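PDB 3KHY: propionate kinase from Francisella tularensis subsp. tularensis, which probably catalyses the reversible, magnesium-dependent transfer of a phosphoryl group from ATP to acetate, giving acetyl phosphate and ADP. Local coordinates for residues A[1-13]-A[74-86]. Sequence-based numbering, arbitrary orientation.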
HETATM    1  N   MSE A   1     -21.652 -30.609 -27.132  1.00 66.23           N
HETATM    2  CA  MSE A   1     -21.257 -31.907 -26.589  1.00 67.59           C
HETATM    3  C   MSE A   1     -19.752 -32.027 -26.354  1.00 63.11           C
HETATM    4  O   MSE A   1     -19.293 -32.934 -25.653  1.00 55.75           O
HETATM    5  CB  MSE A   1     -21.734 -33.039 -27.501  1.00 76.34           C
HETATM    6  CG  MSE A   1     -23.120 -33.559 -27.151  1.00 82.40           C
HETATM    7 SE   MSE A   1     -23.155 -34.590 -25.487  1.00176.86          SE
HETATM    8  CE  MSE A   1     -22.739 -36.357 -26.208  1.00 97.88           C
ATOM      9  N   SER A   2     -18.990 -31.109 -26.940  1.00 67.96           N
ATOM     10  CA  SER A   2     -17.538 -31.120 -26.801  1.00 64.47           C
ATOM     11  C   SER A   2     -17.104 -30.714 -25.391  1.00 55.11           C
ATOM     12  O   SER A   2     -17.850 -30.055 -24.661  1.00 54.91           O
ATOM     13  CB  SER A   2     -16.892 -30.201 -27.837  1.00 64.80           C
ATOM     14  OG  SER A   2     -17.258 -28.854 -27.613  1.00 66.84           O
ATOM     15  N   GLU A   3     -15.892 -31.113 -25.021  1.00 36.89           N
ATOM     16  CA  GLU A   3     -15.377 -30.868 -23.685  1.00 31.77           C
ATOM     17  C   GLU A   3     -13.964 -30.290 -23.712  1.00 29.37           C
ATOM     18  O   GLU A   3     -13.185 -30.557 -24.625  1.00 29.98           O
ATOM     19  CB  GLU A   3     -15.416 -32.161 -22.865  1.00 34.48           C
ATOM     20  CG  GLU A   3     -16.836 -32.710 -22.672  1.00 43.81           C
ATOM     21  CD  GLU A   3     -16.863 -34.102 -22.059  1.00 55.93           C
ATOM     22  OE1 GLU A   3     -15.818 -34.551 -21.541  1.00 57.48           O
ATOM     23  OE2 GLU A   3     -17.931 -34.749 -22.096  1.00 65.11           O
ATOM     24  N   ILE A   4     -13.646 -29.493 -22.699  1.00 27.91           N
ATOM     25  CA  ILE A   4     -12.322 -28.899 -22.553  1.00 24.44           C
ATOM     26  C   ILE A   4     -11.698 -29.432 -21.269  1.00 26.38           C
ATOM     27  O   ILE A   4     -12.360 -29.492 -20.219  1.00 23.43           O
ATOM     28  CB  ILE A   4     -12.415 -27.373 -22.424  1.00 27.34           C
ATOM     29  CG1 ILE A   4     -13.124 -26.764 -23.635  1.00 33.71           C
ATOM     30  CG2 ILE A   4     -11.028 -26.771 -22.243  1.00 19.27           C
ATOM     31  CD1 ILE A   4     -12.202 -26.458 -24.786  1.00 32.09           C
ATOM     32  N   LEU A   5     -10.436 -29.832 -21.350  1.00 22.80           N
ATOM     33  CA  LEU A   5      -9.708 -30.278 -20.175  1.00 23.03           C
ATOM     34  C   LEU A   5      -8.989 -29.068 -19.612  1.00 19.94           C
ATOM     35  O   LEU A   5      -8.190 -28.455 -20.304  1.00 22.27           O
ATOM     36  CB  LEU A   5      -8.687 -31.359 -20.545  1.00 23.24           C
ATOM     37  CG  LEU A   5      -7.842 -31.856 -19.377  1.00 27.63           C
ATOM     38  CD1 LEU A   5      -8.739 -32.442 -18.295  1.00 25.74           C
ATOM     39  CD2 LEU A   5      -6.817 -32.874 -19.843  1.00 32.93           C
ATOM     40  N   VAL A   6      -9.276 -28.722 -18.361  1.00 18.05           N
ATOM     41  CA  VAL A   6      -8.699 -27.528 -17.744  1.00 18.24           C
ATOM     42  C   VAL A   6      -7.670 -27.917 -16.693  1.00 20.10           C
ATOM     43  O   VAL A   6      -7.958 -28.721 -15.802  1.00 21.15           O
ATOM     44  CB  VAL A   6      -9.793 -26.647 -17.106  1.00 20.10           C
ATOM     45  CG1 VAL A   6      -9.174 -25.431 -16.412  1.00 16.64           C
ATOM     46  CG2 VAL A   6     -10.778 -26.200 -18.160  1.00 19.76           C
ATOM     47  N   LEU A   7      -6.460 -27.371 -16.806  1.00 19.08           N
ATOM     48  CA  LEU A   7      -5.375 -27.788 -15.924  1.00 21.78           C
ATOM     49  C   LEU A   7      -4.727 -26.644 -15.183  1.00 23.58           C
ATOM     50  O   LEU A   7      -4.559 -25.548 -15.718  1.00 25.30           O
ATOM     51  CB  LEU A   7      -4.273 -28.500 -16.720  1.00 24.26           C
ATOM     52  CG  LEU A   7      -4.668 -29.726 -17.530  1.00 22.81           C
ATOM     53  CD1 LEU A   7      -3.457 -30.190 -18.332  1.00 26.69           C
ATOM     54  CD2 LEU A   7      -5.196 -30.847 -16.607  1.00 22.70           C
ATOM     55  N   ASN A   8      -4.331 -26.913 -13.950  1.00 25.42           N
ATOM     56  CA  ASN A   8      -3.372 -26.061 -13.269  1.00 23.09           C
ATOM     57  C   ASN A   8      -2.227 -26.973 -12.837  1.00 30.94           C
ATOM     58  O   ASN A   8      -2.351 -27.726 -11.865  1.00 28.21           O
ATOM     59  CB  ASN A   8      -4.011 -25.353 -12.073  1.00 23.73           C
ATOM     60  CG  ASN A   8      -3.050 -24.397 -11.373  1.00 32.51           C
ATOM     61  OD1 ASN A   8      -1.952 -24.128 -11.865  1.00 33.34           O
ATOM     62  ND2 ASN A   8      -3.463 -23.878 -10.219  1.00 27.54           N
ATOM     63  N   CYS A   9      -1.130 -26.942 -13.588  1.00 23.44           N
ATOM     64  CA  CYS A   9      -0.001 -27.824 -13.311  1.00 31.41           C
ATOM     65  C   CYS A   9       1.006 -27.139 -12.405  1.00 31.21           C
ATOM     66  O   CYS A   9       1.685 -26.205 -12.823  1.00 35.92           O
ATOM     67  CB  CYS A   9       0.700 -28.246 -14.607  1.00 31.21           C
ATOM     68  SG  CYS A   9      -0.319 -29.178 -15.763  1.00 36.29           S
ATOM     69  N   GLY A  10       1.107 -27.615 -11.168  1.00 33.03           N
ATOM     70  CA  GLY A  10       2.066 -27.087 -10.212  1.00 33.22           C
ATOM     71  C   GLY A  10       3.300 -27.969 -10.127  1.00 39.32           C
ATOM     72  O   GLY A  10       3.390 -28.991 -10.816  1.00 35.70           O
ATOM     73  N   SER A  11       4.244 -27.581  -9.274  1.00 41.38           N
ATOM     74  CA  SER A  11       5.501 -28.312  -9.126  1.00 45.59           C
ATOM     75  C   SER A  11       5.317 -29.745  -8.622  1.00 38.62           C
ATOM     76  O   SER A  11       6.025 -30.652  -9.054  1.00 43.96           O
ATOM     77  CB  SER A  11       6.470 -27.543  -8.219  1.00 55.56           C
ATOM     78  OG  SER A  11       5.829 -27.108  -7.032  1.00 58.89           O
ATOM     79  N   SER A  12       4.370 -29.951  -7.712  1.00 31.78           N
ATOM     80  CA  SER A  12       4.118 -31.293  -7.188  1.00 37.49           C
ATOM     81  C   SER A  12       2.643 -31.701  -7.268  1.00 35.26           C
ATOM     82  O   SER A  12       2.221 -32.639  -6.598  1.00 38.38           O
ATOM     83  CB  SER A  12       4.622 -31.411  -5.744  1.00 37.79           C
ATOM     84  OG  SER A  12       3.938 -30.509  -4.890  1.00 40.68           O
ATOM     85  N   SER A  13       1.873 -31.008  -8.104  1.00 35.57           N
ATOM     86  CA  SER A  13       0.434 -31.229  -8.169  1.00 33.21           C
ATOM     87  C   SER A  13      -0.160 -30.860  -9.523  1.00 35.07           C
ATOM     88  O   SER A  13       0.357 -29.990 -10.226  1.00 34.83           O
ATOM     89  CB  SER A  13      -0.262 -30.410  -7.083  1.00 30.59           C
ATOM     90  OG  SER A  13      -0.258 -29.043  -7.432  1.00 31.37           O
ATOM     91  N   LYS A  74     -14.623 -42.806 -21.196  1.00 50.66           N
ATOM     92  CA  LYS A  74     -15.079 -42.346 -22.506  1.00 52.99           C
ATOM     93  C   LYS A  74     -15.196 -40.825 -22.638  1.00 50.11           C
ATOM     94  O   LYS A  74     -16.075 -40.314 -23.337  1.00 46.40           O
ATOM     95  CB  LYS A  74     -16.392 -43.038 -22.881  1.00 56.42           C
ATOM     96  CG  LYS A  74     -16.257 -44.552 -22.972  1.00 64.26           C
ATOM     97  CD  LYS A  74     -17.569 -45.216 -23.343  1.00 74.30           C
ATOM     98  CE  LYS A  74     -17.443 -46.732 -23.299  1.00 83.70           C
ATOM     99  NZ  LYS A  74     -18.740 -47.418 -23.568  1.00 89.98           N
ATOM    100  N   HIS A  75     -14.296 -40.112 -21.967  1.00 49.96           N
ATOM    101  CA  HIS A  75     -14.250 -38.659 -22.045  1.00 47.05           C
ATOM    102  C   HIS A  75     -13.324 -38.216 -23.161  1.00 47.34           C
ATOM    103  O   HIS A  75     -13.589 -37.225 -23.839  1.00 44.20           O
ATOM    104  CB  HIS A  75     -13.741 -38.068 -20.733  1.00 43.08           C
ATOM    105  CG  HIS A  75     -14.654 -38.295 -19.572  1.00 42.64           C
ATOM    106  ND1 HIS A  75     -15.912 -37.737 -19.495  1.00 44.27           N
ATOM    107  CD2 HIS A  75     -14.488 -39.009 -18.434  1.00 42.42           C
ATOM    108  CE1 HIS A  75     -16.483 -38.103 -18.362  1.00 43.39           C
ATOM    109  NE2 HIS A  75     -15.642 -38.876 -17.700  1.00 45.66           N
ATOM    110  N   LEU A  76     -12.235 -38.957 -23.345  1.00 40.95           N
ATOM    111  CA  LEU A  76     -11.154 -38.513 -24.212  1.00 44.28           C
ATOM    112  C   LEU A  76     -11.658 -38.119 -25.600  1.00 45.72           C
ATOM    113  O   LEU A  76     -11.283 -37.072 -26.128  1.00 43.33           O
ATOM    114  CB  LEU A  76     -10.056 -39.579 -24.299  1.00 47.42           C
ATOM    115  CG  LEU A  76      -8.732 -39.137 -24.933  1.00 54.06           C
ATOM    116  CD1 LEU A  76      -7.581 -40.048 -24.526  1.00 57.60           C
ATOM    117  CD2 LEU A  76      -8.849 -39.063 -26.445  1.00 60.01           C
ATOM    118  N   GLU A  77     -12.514 -38.954 -26.177  1.00 52.75           N
ATOM    119  CA  GLU A  77     -13.042 -38.719 -27.517  1.00 62.01           C
ATOM    120  C   GLU A  77     -13.802 -37.403 -27.634  1.00 56.54           C
ATOM    121  O   GLU A  77     -13.949 -36.858 -28.729  1.00 56.57           O
ATOM    122  CB  GLU A  77     -13.973 -39.862 -27.921  1.00 75.92           C
ATOM    123  CG  GLU A  77     -13.316 -41.224 -27.965  1.00 92.49           C
ATOM    124  CD  GLU A  77     -14.331 -42.340 -28.110  1.00103.31           C
ATOM    125  OE1 GLU A  77     -15.305 -42.357 -27.325  1.00101.87           O
ATOM    126  OE2 GLU A  77     -14.156 -43.197 -29.005  1.00110.26           O
ATOM    127  N   LYS A  78     -14.297 -36.901 -26.508  1.00 49.59           N
ATOM    128  CA  LYS A  78     -15.112 -35.693 -26.521  1.00 46.37           C
ATOM    129  C   LYS A  78     -14.289 -34.423 -26.311  1.00 41.37           C
ATOM    130  O   LYS A  78     -14.792 -33.313 -26.488  1.00 39.39           O
ATOM    131  CB  LYS A  78     -16.220 -35.784 -25.465  1.00 51.59           C
ATOM    132  CG  LYS A  78     -17.246 -36.874 -25.737  1.00 61.45           C
ATOM    133  CD  LYS A  78     -18.356 -36.863 -24.698  1.00 68.10           C
ATOM    134  CE  LYS A  78     -19.352 -37.990 -24.947  1.00 77.66           C
ATOM    135  NZ  LYS A  78     -20.481 -37.978 -23.979  1.00 78.53           N
ATOM    136  N   ILE A  79     -13.026 -34.586 -25.937  1.00 38.03           N
ATOM    137  CA  ILE A  79     -12.187 -33.437 -25.615  1.00 36.93           C
ATOM    138  C   ILE A  79     -11.664 -32.766 -26.875  1.00 38.95           C
ATOM    139  O   ILE A  79     -11.086 -33.423 -27.735  1.00 39.29           O
ATOM    140  CB  ILE A  79     -11.013 -33.829 -24.701  1.00 37.91           C
ATOM    141  CG1 ILE A  79     -11.543 -34.286 -23.344  1.00 37.05           C
ATOM    142  CG2 ILE A  79     -10.055 -32.654 -24.528  1.00 34.48           C
ATOM    143  CD1 ILE A  79     -10.491 -34.884 -22.447  1.00 37.50           C
ATOM    144  N   VAL A  80     -11.863 -31.452 -26.978  1.00 39.87           N
ATOM    145  CA  VAL A  80     -11.473 -30.713 -28.178  1.00 41.96           C
ATOM    146  C   VAL A  80     -10.254 -29.822 -27.960  1.00 37.68           C
ATOM    147  O   VAL A  80      -9.615 -29.397 -28.916  1.00 45.90           O
ATOM    148  CB  VAL A  80     -12.644 -29.869 -28.725  1.00 42.86           C
ATOM    149  CG1 VAL A  80     -13.053 -28.818 -27.723  1.00 36.09           C
ATOM    150  CG2 VAL A  80     -12.268 -29.224 -30.047  1.00 53.70           C
ATOM    151  N   ALA A  81      -9.932 -29.530 -26.704  1.00 32.10           N
ATOM    152  CA  ALA A  81      -8.754 -28.718 -26.408  1.00 32.26           C
ATOM    153  C   ALA A  81      -8.369 -28.782 -24.936  1.00 30.53           C
ATOM    154  O   ALA A  81      -9.134 -29.281 -24.107  1.00 30.11           O
ATOM    155  CB  ALA A  81      -8.975 -27.275 -26.839  1.00 33.67           C
ATOM    156  N   ILE A  82      -7.176 -28.278 -24.630  1.00 30.98           N
ATOM    157  CA  ILE A  82      -6.679 -28.203 -23.258  1.00 25.81           C
ATOM    158  C   ILE A  82      -6.381 -26.752 -22.875  1.00 29.33           C
ATOM    159  O   ILE A  82      -5.654 -26.051 -23.585  1.00 29.91           O
ATOM    160  CB  ILE A  82      -5.396 -29.034 -23.089  1.00 30.79           C
ATOM    161  CG1 ILE A  82      -5.643 -30.485 -23.508  1.00 34.53           C
ATOM    162  CG2 ILE A  82      -4.889 -28.970 -21.655  1.00 26.92           C
ATOM    163  CD1 ILE A  82      -4.381 -31.311 -23.571  1.00 43.80           C
ATOM    164  N   GLY A  83      -6.948 -26.299 -21.760  1.00 27.69           N
ATOM    165  CA  GLY A  83      -6.679 -24.959 -21.264  1.00 22.62           C
ATOM    166  C   GLY A  83      -5.817 -24.995 -20.017  1.00 26.23           C
ATOM    167  O   GLY A  83      -6.129 -25.718 -19.072  1.00 29.07           O
ATOM    168  N   HIS A  84      -4.730 -24.227 -20.025  1.00 19.92           N
ATOM    169  CA  HIS A  84      -3.778 -24.198 -18.921  1.00 19.44           C
ATOM    170  C   HIS A  84      -3.851 -22.877 -18.193  1.00 26.76           C
ATOM    171  O   HIS A  84      -3.766 -21.815 -18.814  1.00 21.42           O
ATOM    172  CB  HIS A  84      -2.346 -24.347 -19.438  1.00 22.60           C
ATOM    173  CG  HIS A  84      -2.079 -25.649 -20.130  1.00 24.72           C
ATOM    174  ND1 HIS A  84      -1.521 -26.730 -19.487  1.00 30.30           N
ATOM    175  CD2 HIS A  84      -2.287 -26.037 -21.411  1.00 30.53           C
ATOM    176  CE1 HIS A  84      -1.396 -27.732 -20.339  1.00 34.71           C
ATOM    177  NE2 HIS A  84      -1.858 -27.340 -21.513  1.00 34.87           N
ATOM    178  N   ARG A  85      -3.994 -22.938 -16.876  1.00 24.80           N
ATOM    179  CA  ARG A  85      -3.794 -21.757 -16.054  1.00 23.05           C
ATOM    180  C   ARG A  85      -2.313 -21.426 -16.072  1.00 24.31           C
ATOM    181  O   ARG A  85      -1.471 -22.319 -15.945  1.00 24.17           O
ATOM    182  CB  ARG A  85      -4.240 -22.026 -14.615  1.00 28.62           C
ATOM    183  CG  ARG A  85      -4.227 -20.789 -13.722  1.00 30.00           C
ATOM    184  CD  ARG A  85      -4.820 -21.118 -12.347  1.00 29.56           C
ATOM    185  NE  ARG A  85      -5.222 -19.911 -11.637  1.00 44.67           N
ATOM    186  CZ  ARG A  85      -6.486 -19.594 -11.369  1.00 53.97           C
ATOM    187  NH1 ARG A  85      -7.471 -20.408 -11.732  1.00 52.92           N
ATOM    188  NH2 ARG A  85      -6.766 -18.471 -10.722  1.00 59.62           N
ATOM    189  N   VAL A  86      -1.997 -20.148 -16.263  1.00 17.71           N
ATOM    190  CA  VAL A  86      -0.644 -19.656 -16.100  1.00 18.42           C
ATOM    191  C   VAL A  86      -0.706 -18.457 -15.165  1.00 22.09           C
ATOM    192  O   VAL A  86      -1.417 -17.495 -15.437  1.00 20.08           O
ATOM    193  CB  VAL A  86      -0.020 -19.260 -17.450  1.00 21.40           C
ATOM    194  CG1 VAL A  86       1.332 -18.592 -17.238  1.00 22.88           C
ATOM    195  CG2 VAL A  86       0.125 -20.497 -18.339  1.00 25.64           C
TER
HETATM  196  O   HOH W   1      -0.833 -25.028 -15.589  1.00 26.17           O
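From Glu-3 to Leu-7, strand 3-9 runs parallel to strand 79-86, their axes 4.7 Å apart at 21°, and six backbone hydrogen bonds lace them together, from Glu-3 N to Lys-78 O (2.9 Å) through to Arg-85 N to Leu-7 O (2.9 Å). At Val-80 strand 79-86 carries one extra residue, a beta bulge that shifts the pairing from Glu-3/Ile-79 to Leu-5/Ile-82. Beyond the last direct bond a water continues the ladder, accepting from Cys-9 N and donating to Arg-85 O. This pair lies inside the N-terminal sheet of an acetokinase-family protein of the actin-like ATPase superfamily, flanked by strands 14-20 and 137-141. Leu-7 and His-84 lie side by side, pointing the same way, with Leu-7 CD1 3.8 Å from both Ile-82 CG2 and His-84 CE1, on the face covered by helix 118-131. On the other face, Ile-4 CD1 meets Ala-81 CB at 3.9 Å. Lys-78 lays its CD 3.4 Å from Glu-3 OE2, but its NZ stays 4.5 Å from that oxygen, beyond a salt bridge; buried Glu-3 OE1 has no hydrogen-bonding partner. Asn-8, a predicted magnesium ligand, sets ND2 near Arg-85 CD; Arg-85, predicted to bind substrate, has CG opposite its backbone N (chi1 -173°) and extends to salt bridges with Asp-142 and Glu-372.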